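Local coordinates for protein putative glutathione S-transferase (Corynebacterium glutamicum, PDB 3M1G) that probably acts as a glutathione transferase, with a thioredoxin-like N-terminal domain and a helical C-terminal domain, at residues A[76-81]-A[287-292]. Sequence-based numbering, arbitrary orientation.
Sequences TVITRR and PGFGDT
Val77, Ile78 and Arg81 of helix 71-83 pack against the loop 287-292 in a buried interdomain contact of the glutathione transferase fold: the helix belongs to the thioredoxin-like N-terminal domain, whereas the loop joins helices 274-284 and 295-305 of the C-terminal domain. The backbones come nearest at Ile78 and Gly288, whose CA atoms are 4.9 Å apart. At the backbone angles of Gly288 (phi 95°) a side chain would press against the carbonyl O of Pro287, a conformation suited to glycine, and Gly288 CA lies 3.8 Å from Arg81 CG. Two branches of Ile78 divide the loop between them. Ile78 CG2, anti to the backbone N, forms a CH-pi contact with Phe289, 4.1 Å from the ring centroid and only 9° off the ring normal; Tyr249 of helix 243-253 meets the same ring edge-to-face. Ile78 CG1 touches Gly288 O and lies 3.7 Å from Thr292 OG1. That hydroxyl has Gly288 O, Phe289 O and His74 NE2 as hydrogen-bond partners within reach, while on the other branch Thr292 CG2 packs 3.9 Å from Val77 CG1. The helix begins just after Cys70, the predicted nucleophile, whose side chain is about 9 Å from that of Val77, close but not touching. Where Asp291 is partly exposed, Arg81 makes a salt bridge to it across the domain interface. Arg81 also pairs with Glu86 through NH1 and with Gly346 O through NH2, which should restrain its rotation. The guanidinium and carboxylate planes are 58° apart, and Arg81 NE bonds to Asp291 OD2 at 2.9 Å from above the carboxylate plane, while a water bridges Arg81 NH2 to that same oxygen.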
loop_
_atom_site.group_PDB
_atom_site.type_symbol
_atom_site.label_atom_id
_atom_site.label_comp_id
_atom_site.label_asym_id
_atom_site.label_seq_id
_atom_site.Cartn_x
_atom_site.Cartn_y
_atom_site.Cartn_z
ATOM N N THR A 76 -7.720 -6.477 24.972
ATOM C CA THR A 76 -7.750 -7.157 26.251
ATOM C C THR A 76 -6.368 -7.459 26.766
ATOM O O THR A 76 -6.108 -7.368 28.007
ATOM C CB THR A 76 -8.655 -8.458 26.242
ATOM O OG1 THR A 76 -8.040 -9.533 25.531
ATOM C CG2 THR A 76 -9.984 -8.203 25.632
ATOM N N VAL A 77 -5.459 -7.791 25.848
ATOM C CA VAL A 77 -4.065 -8.084 26.212
ATOM C C VAL A 77 -3.332 -6.831 26.671
ATOM O O VAL A 77 -2.606 -6.838 27.689
ATOM C CB VAL A 77 -3.309 -8.810 25.071
ATOM C CG1 VAL A 77 -1.807 -9.068 25.436
ATOM C CG2 VAL A 77 -3.995 -10.126 24.758
ATOM N N ILE A 78 -3.550 -5.736 25.953
ATOM C CA ILE A 78 -2.910 -4.462 26.291
ATOM C C ILE A 78 -3.398 -4.026 27.703
ATOM O O ILE A 78 -2.608 -3.602 28.527
ATOM C CB ILE A 78 -3.294 -3.346 25.275
ATOM C CG1 ILE A 78 -2.656 -3.602 23.878
ATOM C CG2 ILE A 78 -2.890 -2.016 25.777
ATOM C CD1 ILE A 78 -3.355 -2.796 22.684
ATOM N N THR A 79 -4.706 -4.121 27.937
ATOM C CA THR A 79 -5.289 -3.646 29.179
ATOM C C THR A 79 -4.784 -4.511 30.347
ATOM O O THR A 79 -4.403 -3.982 31.395
ATOM C CB THR A 79 -6.816 -3.638 29.081
ATOM O OG1 THR A 79 -7.206 -2.787 27.985
ATOM C CG2 THR A 79 -7.457 -3.130 30.387
ATOM N N ARG A 80 -4.757 -5.827 30.148
ATOM C CA ARG A 80 -4.232 -6.756 31.152
ATOM C C ARG A 80 -2.802 -6.409 31.555
ATOM O O ARG A 80 -2.458 -6.405 32.759
ATOM C CB ARG A 80 -4.344 -8.207 30.687
ATOM C CG ARG A 80 -3.765 -9.282 31.609
ATOM C CD ARG A 80 -4.079 -10.652 31.096
ATOM N NE ARG A 80 -3.302 -11.738 31.714
ATOM C CZ ARG A 80 -2.114 -12.177 31.292
ATOM N NH1 ARG A 80 -1.482 -11.621 30.260
ATOM N NH2 ARG A 80 -1.541 -13.186 31.920
ATOM N N ARG A 81 -1.968 -6.112 30.566
ATOM C CA ARG A 81 -0.606 -5.695 30.856
ATOM C C ARG A 81 -0.519 -4.314 31.559
ATOM O O ARG A 81 0.195 -4.167 32.566
ATOM C CB ARG A 81 0.241 -5.731 29.599
ATOM C CG ARG A 81 1.688 -5.267 29.812
ATOM C CD ARG A 81 2.685 -5.967 28.924
ATOM N NE ARG A 81 4.013 -5.415 29.179
ATOM C CZ ARG A 81 4.741 -5.677 30.267
ATOM N NH1 ARG A 81 4.320 -6.537 31.206
ATOM N NH2 ARG A 81 5.918 -5.098 30.407
ATOM N N PRO A 287 4.806 0.953 27.135
ATOM C CA PRO A 287 4.568 -0.393 27.653
ATOM C C PRO A 287 3.142 -0.854 27.489
ATOM O O PRO A 287 2.222 -0.051 27.622
ATOM C CB PRO A 287 4.935 -0.257 29.152
ATOM C CG PRO A 287 5.993 0.765 29.153
ATOM C CD PRO A 287 5.556 1.780 28.096
ATOM N N GLY A 288 2.964 -2.140 27.187
ATOM C CA GLY A 288 1.643 -2.705 26.956
ATOM C C GLY A 288 1.234 -2.748 25.486
ATOM O O GLY A 288 0.456 -3.608 25.073
ATOM N N PHE A 289 1.783 -1.836 24.700
ATOM C CA PHE A 289 1.356 -1.640 23.304
ATOM C C PHE A 289 2.323 -2.425 22.362
ATOM O O PHE A 289 2.014 -3.555 21.946
ATOM C CB PHE A 289 1.287 -0.132 22.998
ATOM C CG PHE A 289 0.131 0.587 23.670
ATOM C CD1 PHE A 289 0.258 1.104 24.945
ATOM C CD2 PHE A 289 -1.077 0.764 23.012
ATOM C CE1 PHE A 289 -0.787 1.771 25.563
ATOM C CE2 PHE A 289 -2.153 1.454 23.623
ATOM C CZ PHE A 289 -2.005 1.946 24.921
ATOM N N GLY A 290 3.495 -1.867 22.077
ATOM C CA GLY A 290 4.448 -2.500 21.177
ATOM C C GLY A 290 4.906 -3.863 21.640
ATOM O O GLY A 290 5.140 -4.752 20.823
ATOM N N ASP A 291 4.992 -4.054 22.956
ATOM C CA ASP A 291 5.504 -5.309 23.503
ATOM C C ASP A 291 4.433 -6.387 23.553
ATOM O O ASP A 291 4.684 -7.461 24.072
ATOM C CB ASP A 291 6.250 -5.085 24.866
ATOM C CG ASP A 291 5.326 -4.616 26.031
ATOM O OD1 ASP A 291 4.089 -4.429 25.849
ATOM O OD2 ASP A 291 5.869 -4.443 27.173
ATOM N N THR A 292 3.222 -6.096 23.058
ATOM C CA THR A 292 2.234 -7.131 22.824
ATOM C C THR A 292 1.886 -7.257 21.299
ATOM O O THR A 292 0.905 -7.950 20.926
ATOM C CB THR A 292 0.978 -6.880 23.639
ATOM O OG1 THR A 292 0.338 -5.659 23.230
ATOM C CG2 THR A 292 1.308 -6.794 25.199
HETATM O O HOH W 1 7.363 -2.935 29.304
#